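Local coordinates for protein DR2417 (Deinococcus radiodurans, PDB 4XWW) that probably degrades and matures RNA as a metal-dependent 5'-3' exonuclease, possibly with endonuclease activity too, in the RNase J branch of the metallo-beta-lactamase superfamily, at residues L108-A113 with H153-N158; V132-E137 with F148-H153. One frame throughout, in Å; residues are numbered along the deposited sequence.

Interaction 1 (L108-A113 with H153-N158); sequences LPLTLA and HSIPDN. With ZN (zinc ion), chain E.
Leu-110 N, in the first turn of helix 109-122, donates to Asp-157 OD2 (2.8 Å, N-H...O 164°), fastening an active-site loop of the metallo-beta-lactamase fold to the start of a helix. The loop joins strands 144-150 and 159-165 and carries His-153, whose NE2 binds zinc together with His-84 and His-86. The N-H meets OD2 on its anti lone pair, away from OD1. No earlier helical turn offers this N-H a carbonyl, and the carboxylate takes that place; the helix start would in turn favour its negative charge. A chi1 of -82°, with CG opposite the carbonyl carbon, directs the carboxylate at the helix.

The tight side gathers round this group. Leu-108 CB, at the N-cap residue, presses on Asp-157 CB at 3.6 Å, while the ring of Pro-109 crosses the aspartate at about a right angle, its CD 3.4 Å from OD2. Farther along, Leu-110 CD2 meets Pro-156 CD at 3.8 Å and also touches Ile-155 CG1. Pro-156 packs in addition on Val-249 and Tyr-250 of helix 249-261, and OD2 has a weak hydrogen bond with His-285 NE2, so the beta-CASP region borders the same loop.

The looser side, at Thr-111, is bridged by water rather than by side chains in contact. One water accepts from Leu-108 N (2.9 Å) and bonds Thr-111 OG1, with a weak link to Asp-157 O. A second lies 2.8 Å from Thr-111 OG1 and donates to Pro-156 O, also at 2.8 Å.

Interaction 2 (V132-E137 with F148-H153); sequences VTYGDE and FFCMTH. With ZN (zinc ion), chain E.
The Tyr-134 ring carries Cys-150 on one face, and the Phe-148 ring carries Val-132 on one of its own. Cys-150 CB stands almost over the middle of the tyrosine, 3.5 Å from the centroid and 8° off the normal, in a CH-pi contact. Its SG lies over the same face, shifted toward the hydroxyl end, 4.1 Å from the centroid, a sulfur-aromatic contact. With chi1 at -54°, CG of Tyr-134 sits beside its backbone N, and the ring runs along the strand to Cys-150. On Phe-148, Val-132 CG2 makes a CH-pi contact nearly centred over the face, 3.8 Å from the ring centroid, while Asp-136 O lies at the ring edge, in plane.

Two backbone bonds hold the segments together. Gly-135 N donates to Phe-148 O (2.9 Å), coming from above the carbonyl plane, and Phe-148 N donates to Asp-136 O (3.1 Å), almost in line with that C=O bond. Both bonds come from the type II beta turn of Thr-133 to Asp-136, in which Gly-135 has a backbone conformation suited to glycine. Asp-136 OD2 steadies the turn by accepting from Thr-133 N (2.8 Å), which reaches it from above the carboxylate plane. At the far end of the tyrosine, a water lies 3.0 Å from Tyr-134 OH and is also near Met-151 O.

This turn leads from strand 128-131, at the border of one mixed sheet, into strand 137-140, at the border of the other. Val-132 and Phe-148 both reach Tyr-106 of strand 104-107, and Phe-149 packs on Ile-162 of strand 159-165.

Interactions 1 and 2 share His-153 and follow one chain path: strand 144-150 enters interaction 2, and the zinc-site loop beyond it enters interaction 1. Interaction 1 is buried, centred on the Asp-157 carboxylate, probably charged, at a helix start with two bridging waters. Interaction 2 is only partly buried; its turn is exposed at Thr-133 and Gly-135, and it relies on backbone pairing and ring faces. The two meet directly: Leu-108 CD2 packs on Tyr-134 CZ at 3.5 Å, and Asn-158 ND2 probably bonds Met-151 O at 2.9 Å across the loop. The beta-CASP region borders interaction 1, whereas interaction 2 lies where the two sheets of the metallo-beta-lactamase fold are joined.

Interaction 1 (L108-A113 with H153-N158)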
ATOM      1  N   LEU A 108      -2.292 -29.949 -17.140  1.00 21.09           N
ATOM      2  CA  LEU A 108      -3.551 -30.610 -16.764  1.00 22.46           C
ATOM      3  C   LEU A 108      -4.773 -29.898 -17.384  1.00 25.66           C
ATOM      4  O   LEU A 108      -4.642 -28.784 -17.887  1.00 22.18           O
ATOM      5  CB  LEU A 108      -3.644 -30.702 -15.239  1.00 21.13           C
ATOM      6  CG  LEU A 108      -2.841 -31.909 -14.746  1.00 28.70           C
ATOM      7  CD1 LEU A 108      -1.457 -31.499 -14.299  1.00 26.51           C
ATOM      8  CD2 LEU A 108      -3.578 -32.679 -13.650  1.00 40.27           C
ATOM      9  N   PRO A 109      -5.952 -30.551 -17.391  1.00 24.20           N
ATOM     10  CA  PRO A 109      -7.049 -30.021 -18.219  1.00 25.58           C
ATOM     11  C   PRO A 109      -7.497 -28.574 -17.928  1.00 22.35           C
ATOM     12  O   PRO A 109      -7.718 -27.848 -18.897  1.00 23.14           O
ATOM     13  CB  PRO A 109      -8.195 -30.993 -17.930  1.00 29.76           C
ATOM     14  CG  PRO A 109      -7.528 -32.248 -17.565  1.00 26.62           C
ATOM     15  CD  PRO A 109      -6.311 -31.852 -16.798  1.00 24.10           C
ATOM     16  N   LEU A 110      -7.658 -28.161 -16.673  1.00 22.48           N
ATOM     17  CA  LEU A 110      -8.095 -26.782 -16.429  1.00 24.77           C
ATOM     18  C   LEU A 110      -7.011 -25.813 -16.895  1.00 20.43           C
ATOM     19  O   LEU A 110      -7.301 -24.774 -17.489  1.00 20.87           O
ATOM     20  CB  LEU A 110      -8.421 -26.541 -14.943  1.00 19.89           C
ATOM     21  CG  LEU A 110      -8.828 -25.107 -14.581  1.00 20.50           C
ATOM     22  CD1 LEU A 110     -10.088 -24.675 -15.372  1.00 21.29           C
ATOM     23  CD2 LEU A 110      -9.049 -25.008 -13.077  1.00 21.93           C
ATOM     24  N   THR A 111      -5.756 -26.180 -16.651  1.00 20.59           N
ATOM     25  CA  THR A 111      -4.627 -25.362 -17.091  1.00 24.77           C
ATOM     26  C   THR A 111      -4.693 -25.139 -18.598  1.00 21.80           C
ATOM     27  O   THR A 111      -4.663 -24.003 -19.074  1.00 22.83           O
ATOM     28  CB  THR A 111      -3.285 -26.017 -16.720  1.00 22.68           C
ATOM     29  OG1 THR A 111      -3.268 -26.281 -15.312  1.00 24.78           O
ATOM     30  CG2 THR A 111      -2.126 -25.096 -17.069  1.00 21.43           C
ATOM     31  N   LEU A 112      -4.867 -26.211 -19.362  1.00 20.16           N
ATOM     32  CA  LEU A 112      -4.921 -26.062 -20.807  1.00 23.88           C
ATOM     33  C   LEU A 112      -6.173 -25.323 -21.275  1.00 23.05           C
ATOM     34  O   LEU A 112      -6.130 -24.598 -22.274  1.00 22.91           O
ATOM     35  CB  LEU A 112      -4.832 -27.445 -21.497  1.00 21.65           C
ATOM     36  CG  LEU A 112      -3.542 -28.225 -21.205  1.00 21.26           C
ATOM     37  CD1 LEU A 112      -3.464 -29.487 -22.099  1.00 22.62           C
ATOM     38  CD2 LEU A 112      -2.322 -27.379 -21.470  1.00 26.79           C
ATOM     39  N   ALA A 113      -7.295 -25.519 -20.585  1.00 21.43           N
ATOM     40  CA  ALA A 113      -8.517 -24.836 -20.994  1.00 25.24           C
ATOM     41  C   ALA A 113      -8.329 -23.313 -20.864  1.00 26.76           C
ATOM     42  O   ALA A 113      -8.718 -22.545 -21.756  1.00 29.89           O
ATOM     43  CB  ALA A 113      -9.703 -25.309 -20.172  1.00 21.84           C
ATOM     44  N   HIS A 153      -3.654 -26.586  -3.947  1.00 14.89           N
ATOM     45  CA  HIS A 153      -3.384 -25.164  -4.164  1.00 14.60           C
ATOM     46  C   HIS A 153      -4.755 -24.491  -4.243  1.00 16.79           C
ATOM     47  O   HIS A 153      -5.777 -25.131  -3.997  1.00 18.94           O
ATOM     48  CB  HIS A 153      -2.543 -24.989  -5.448  1.00 13.87           C
ATOM     49  CG  HIS A 153      -1.968 -23.616  -5.646  1.00 13.28           C
ATOM     50  ND1 HIS A 153      -1.656 -22.763  -4.601  1.00 17.14           N
ATOM     51  CD2 HIS A 153      -1.652 -22.949  -6.785  1.00 15.64           C
ATOM     52  CE1 HIS A 153      -1.173 -21.634  -5.092  1.00 16.10           C
ATOM     53  NE2 HIS A 153      -1.182 -21.711  -6.407  1.00 18.08           N
ATOM     54  N   SER A 154      -4.775 -23.216  -4.606  1.00 14.94           N
ATOM     55  CA  SER A 154      -5.998 -22.421  -4.607  1.00 17.70           C
ATOM     56  C   SER A 154      -6.701 -22.449  -5.969  1.00 19.83           C
ATOM     57  O   SER A 154      -7.655 -21.691  -6.198  1.00 21.66           O
ATOM     58  CB  SER A 154      -5.661 -20.986  -4.232  1.00 17.68           C
ATOM     59  OG  SER A 154      -4.495 -20.600  -4.944  1.00 18.84           O
ATOM     60  N   ILE A 155      -6.197 -23.296  -6.870  1.00 18.48           N
ATOM     61  CA  ILE A 155      -6.845 -23.562  -8.163  1.00 20.84           C
ATOM     62  C   ILE A 155      -6.717 -25.076  -8.422  1.00 16.53           C
ATOM     63  O   ILE A 155      -5.739 -25.684  -8.000  1.00 18.34           O
ATOM     64  CB  ILE A 155      -6.202 -22.725  -9.317  1.00 20.48           C
ATOM     65  CG1 ILE A 155      -7.072 -22.750 -10.586  1.00 20.56           C
ATOM     66  CG2 ILE A 155      -4.783 -23.226  -9.645  1.00 18.46           C
ATOM     67  CD1 ILE A 155      -6.533 -21.879 -11.727  1.00 19.33           C
ATOM     68  N   PRO A 156      -7.724 -25.700  -9.058  1.00 19.95           N
ATOM     69  CA  PRO A 156      -7.622 -27.132  -9.385  1.00 20.45           C
ATOM     70  C   PRO A 156      -6.548 -27.441 -10.438  1.00 18.27           C
ATOM     71  O   PRO A 156      -6.043 -26.516 -11.098  1.00 18.54           O
ATOM     72  CB  PRO A 156      -9.019 -27.472  -9.939  1.00 21.32           C
ATOM     73  CG  PRO A 156      -9.919 -26.428  -9.388  1.00 24.71           C
ATOM     74  CD  PRO A 156      -9.086 -25.175  -9.284  1.00 20.47           C
ATOM     75  N   ASP A 157      -6.220 -28.722 -10.586  1.00 18.58           N
ATOM     76  CA  ASP A 157      -5.322 -29.195 -11.635  1.00 20.59           C
ATOM     77  C   ASP A 157      -3.961 -28.531 -11.488  1.00 19.37           C
ATOM     78  O   ASP A 157      -3.359 -28.080 -12.461  1.00 19.85           O
ATOM     79  CB  ASP A 157      -5.916 -28.937 -13.018  1.00 20.60           C
ATOM     80  CG  ASP A 157      -6.918 -30.011 -13.444  1.00 24.22           C
ATOM     81  OD1 ASP A 157      -6.982 -31.083 -12.793  1.00 21.93           O
ATOM     82  OD2 ASP A 157      -7.637 -29.776 -14.441  1.00 23.16           O
ATOM     83  N   ASN A 158      -3.512 -28.480 -10.238  1.00 17.10           N
ATOM     84  CA  ASN A 158      -2.213 -27.940  -9.864  1.00 15.80           C
ATOM     85  C   ASN A 158      -1.214 -29.057  -9.642  1.00 16.94           C
ATOM     86  O   ASN A 158      -1.484 -30.001  -8.899  1.00 20.67           O
ATOM     87  CB  ASN A 158      -2.346 -27.114  -8.591  1.00 17.72           C
ATOM     88  CG  ASN A 158      -1.046 -26.494  -8.180  1.00 22.80           C
ATOM     89  OD1 ASN A 158      -0.621 -25.504  -8.762  1.00 21.11           O
ATOM     90  ND2 ASN A 158      -0.405 -27.063  -7.162  1.00 19.44           N
TER
HETATM   91 ZN    ZN E 601      -0.617 -20.430  -8.048  1.00 21.63          ZN
HETATM   92  O   HOH W   1      -1.253 -28.092 -15.129  1.00 18.92           O
HETATM   93  O   HOH W   2      -4.818 -25.158 -13.219  1.00 17.36           O
HETATM   94  O   HOH W   3       0.744 -19.337  -7.389  1.00 16.45           O

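Interaction 2 (V132-E137 with F148-H153)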
ATOM      1  N   VAL A 132      -2.057 -33.822 -19.793  1.00 24.05           N
ATOM      2  CA  VAL A 132      -1.568 -34.873 -18.919  1.00 25.53           C
ATOM      3  C   VAL A 132      -2.483 -35.011 -17.716  1.00 22.60           C
ATOM      4  O   VAL A 132      -3.402 -34.218 -17.514  1.00 26.45           O
ATOM      5  CB  VAL A 132      -0.125 -34.613 -18.434  1.00 22.37           C
ATOM      6  CG1 VAL A 132       0.863 -34.670 -19.595  1.00 26.80           C
ATOM      7  CG2 VAL A 132      -0.017 -33.280 -17.670  1.00 23.27           C
ATOM      8  N   THR A 133      -2.230 -36.019 -16.901  1.00 24.52           N
ATOM      9  CA  THR A 133      -2.854 -36.050 -15.587  1.00 28.12           C
ATOM     10  C   THR A 133      -1.832 -36.549 -14.579  1.00 21.77           C
ATOM     11  O   THR A 133      -0.722 -36.895 -14.953  1.00 25.24           O
ATOM     12  CB  THR A 133      -4.103 -36.922 -15.558  1.00 32.14           C
ATOM     13  OG1 THR A 133      -4.791 -36.718 -14.314  1.00 29.05           O
ATOM     14  CG2 THR A 133      -3.721 -38.385 -15.703  1.00 26.80           C
ATOM     15  N   TYR A 134      -2.191 -36.538 -13.300  1.00 27.80           N
ATOM     16  CA  TYR A 134      -1.247 -36.928 -12.264  1.00 26.89           C
ATOM     17  C   TYR A 134      -0.720 -38.331 -12.527  1.00 25.67           C
ATOM     18  O   TYR A 134      -1.491 -39.248 -12.829  1.00 26.63           O
ATOM     19  CB  TYR A 134      -1.896 -36.856 -10.893  1.00 24.14           C
ATOM     20  CG  TYR A 134      -2.502 -35.511 -10.615  1.00 19.63           C
ATOM     21  CD1 TYR A 134      -1.718 -34.359 -10.628  1.00 23.94           C
ATOM     22  CD2 TYR A 134      -3.851 -35.382 -10.360  1.00 23.07           C
ATOM     23  CE1 TYR A 134      -2.270 -33.118 -10.378  1.00 21.73           C
ATOM     24  CE2 TYR A 134      -4.410 -34.148 -10.116  1.00 32.29           C
ATOM     25  CZ  TYR A 134      -3.611 -33.023 -10.122  1.00 26.69           C
ATOM     26  OH  TYR A 134      -4.166 -31.800  -9.889  1.00 35.08           O
ATOM     27  N   GLY A 135       0.595 -38.471 -12.428  1.00 24.10           N
ATOM     28  CA  GLY A 135       1.258 -39.748 -12.608  1.00 23.25           C
ATOM     29  C   GLY A 135       1.848 -39.947 -13.988  1.00 30.87           C
ATOM     30  O   GLY A 135       2.689 -40.828 -14.192  1.00 29.59           O
ATOM     31  N   ASP A 136       1.401 -39.138 -14.941  1.00 29.73           N
ATOM     32  CA  ASP A 136       1.939 -39.204 -16.289  1.00 25.68           C
ATOM     33  C   ASP A 136       3.410 -38.840 -16.279  1.00 28.23           C
ATOM     34  O   ASP A 136       3.836 -37.962 -15.541  1.00 31.68           O
ATOM     35  CB  ASP A 136       1.182 -38.275 -17.236  1.00 25.79           C
ATOM     36  CG  ASP A 136      -0.131 -38.871 -17.714  1.00 36.99           C
ATOM     37  OD1 ASP A 136      -0.338 -40.084 -17.516  1.00 46.04           O
ATOM     38  OD2 ASP A 136      -0.945 -38.131 -18.297  1.00 32.09           O
ATOM     39  N   GLU A 137       4.168 -39.537 -17.114  1.00 25.83           N
ATOM     40  CA  GLU A 137       5.582 -39.261 -17.307  1.00 27.56           C
ATOM     41  C   GLU A 137       5.800 -38.901 -18.759  1.00 30.04           C
ATOM     42  O   GLU A 137       5.488 -39.694 -19.656  1.00 27.46           O
ATOM     43  CB  GLU A 137       6.448 -40.466 -16.938  1.00 28.67           C
ATOM     44  CG  GLU A 137       6.626 -40.698 -15.450  1.00 33.74           C
ATOM     45  CD  GLU A 137       7.621 -41.811 -15.146  1.00 54.96           C
ATOM     46  OE1 GLU A 137       7.219 -42.814 -14.519  1.00 65.20           O
ATOM     47  OE2 GLU A 137       8.804 -41.682 -15.530  1.00 55.51           O
ATOM     48  N   PHE A 148       4.453 -35.893 -13.357  1.00 21.31           N
ATOM     49  CA  PHE A 148       3.546 -34.966 -12.695  1.00 25.47           C
ATOM     50  C   PHE A 148       2.975 -35.588 -11.430  1.00 25.73           C
ATOM     51  O   PHE A 148       2.692 -36.779 -11.410  1.00 22.75           O
ATOM     52  CB  PHE A 148       2.413 -34.567 -13.650  1.00 25.38           C
ATOM     53  CG  PHE A 148       2.862 -33.721 -14.812  1.00 28.14           C
ATOM     54  CD1 PHE A 148       3.488 -34.294 -15.906  1.00 31.59           C
ATOM     55  CD2 PHE A 148       2.636 -32.354 -14.820  1.00 26.65           C
ATOM     56  CE1 PHE A 148       3.908 -33.517 -16.973  1.00 29.57           C
ATOM     57  CE2 PHE A 148       3.047 -31.575 -15.891  1.00 24.69           C
ATOM     58  CZ  PHE A 148       3.681 -32.162 -16.969  1.00 27.26           C
ATOM     59  N   PHE A 149       2.793 -34.794 -10.376  1.00 21.29           N
ATOM     60  CA  PHE A 149       2.041 -35.290  -9.228  1.00 18.44           C
ATOM     61  C   PHE A 149       1.185 -34.166  -8.623  1.00 19.88           C
ATOM     62  O   PHE A 149       1.457 -32.976  -8.803  1.00 21.21           O
ATOM     63  CB  PHE A 149       2.971 -35.908  -8.177  1.00 20.32           C
ATOM     64  CG  PHE A 149       3.994 -34.956  -7.641  1.00 23.18           C
ATOM     65  CD1 PHE A 149       5.226 -34.819  -8.265  1.00 21.48           C
ATOM     66  CD2 PHE A 149       3.727 -34.192  -6.509  1.00 19.23           C
ATOM     67  CE1 PHE A 149       6.177 -33.943  -7.776  1.00 21.88           C
ATOM     68  CE2 PHE A 149       4.676 -33.291  -6.007  1.00 19.39           C
ATOM     69  CZ  PHE A 149       5.904 -33.159  -6.646  1.00 18.41           C
ATOM     70  N   CYS A 150       0.141 -34.560  -7.905  1.00 18.44           N
ATOM     71  CA  CYS A 150      -0.828 -33.604  -7.392  1.00 15.86           C
ATOM     72  C   CYS A 150      -0.321 -32.857  -6.169  1.00 14.88           C
ATOM     73  O   CYS A 150       0.181 -33.458  -5.234  1.00 19.34           O
ATOM     74  CB  CYS A 150      -2.127 -34.332  -7.050  1.00 21.45           C
ATOM     75  SG  CYS A 150      -3.410 -33.226  -6.433  1.00 21.41           S
ATOM     76  N   MET A 151      -0.467 -31.532  -6.178  1.00 18.52           N
ATOM     77  CA  MET A 151      -0.318 -30.754  -4.945  1.00 21.17           C
ATOM     78  C   MET A 151      -1.514 -29.819  -4.800  1.00 19.07           C
ATOM     79  O   MET A 151      -1.864 -29.108  -5.732  1.00 19.67           O
ATOM     80  CB  MET A 151       0.989 -29.950  -4.933  1.00 18.42           C
ATOM     81  CG  MET A 151       2.251 -30.847  -5.054  1.00 21.12           C
ATOM     82  SD  MET A 151       2.507 -31.777  -3.528  1.00 25.77           S
ATOM     83  CE  MET A 151       3.124 -30.481  -2.491  1.00 34.54           C
ATOM     84  N   THR A 152      -2.147 -29.829  -3.633  1.00 17.94           N
ATOM     85  CA  THR A 152      -3.241 -28.892  -3.406  1.00 15.74           C
ATOM     86  C   THR A 152      -2.759 -27.442  -3.475  1.00 14.94           C
ATOM     87  O   THR A 152      -1.623 -27.122  -3.123  1.00 16.21           O
ATOM     88  CB  THR A 152      -3.933 -29.120  -2.046  1.00 18.49           C
ATOM     89  OG1 THR A 152      -2.943 -29.298  -1.022  1.00 19.54           O
ATOM     90  CG2 THR A 152      -4.817 -30.340  -2.088  1.00 20.02           C
ATOM     91  N   HIS A 153      -3.654 -26.586  -3.947  1.00 14.89           N
ATOM     92  CA  HIS A 153      -3.384 -25.164  -4.164  1.00 14.60           C
ATOM     93  C   HIS A 153      -4.755 -24.491  -4.243  1.00 16.79           C
ATOM     94  O   HIS A 153      -5.777 -25.131  -3.997  1.00 18.94           O
ATOM     95  CB  HIS A 153      -2.543 -24.989  -5.448  1.00 13.87           C
ATOM     96  CG  HIS A 153      -1.968 -23.616  -5.646  1.00 13.28           C
ATOM     97  ND1 HIS A 153      -1.656 -22.763  -4.601  1.00 17.14           N
ATOM     98  CD2 HIS A 153      -1.652 -22.949  -6.785  1.00 15.64           C
ATOM     99  CE1 HIS A 153      -1.173 -21.634  -5.092  1.00 16.10           C
ATOM    100  NE2 HIS A 153      -1.182 -21.711  -6.407  1.00 18.08           N
TER
HETATM  101 ZN    ZN E 601      -0.617 -20.430  -8.048  1.00 21.63          ZN
HETATM  102  O   HOH W   4      -4.290 -29.832  -7.621  1.00 18.44           O
HETATM  103  O   HOH W   3       0.744 -19.337  -7.389  1.00 16.45           O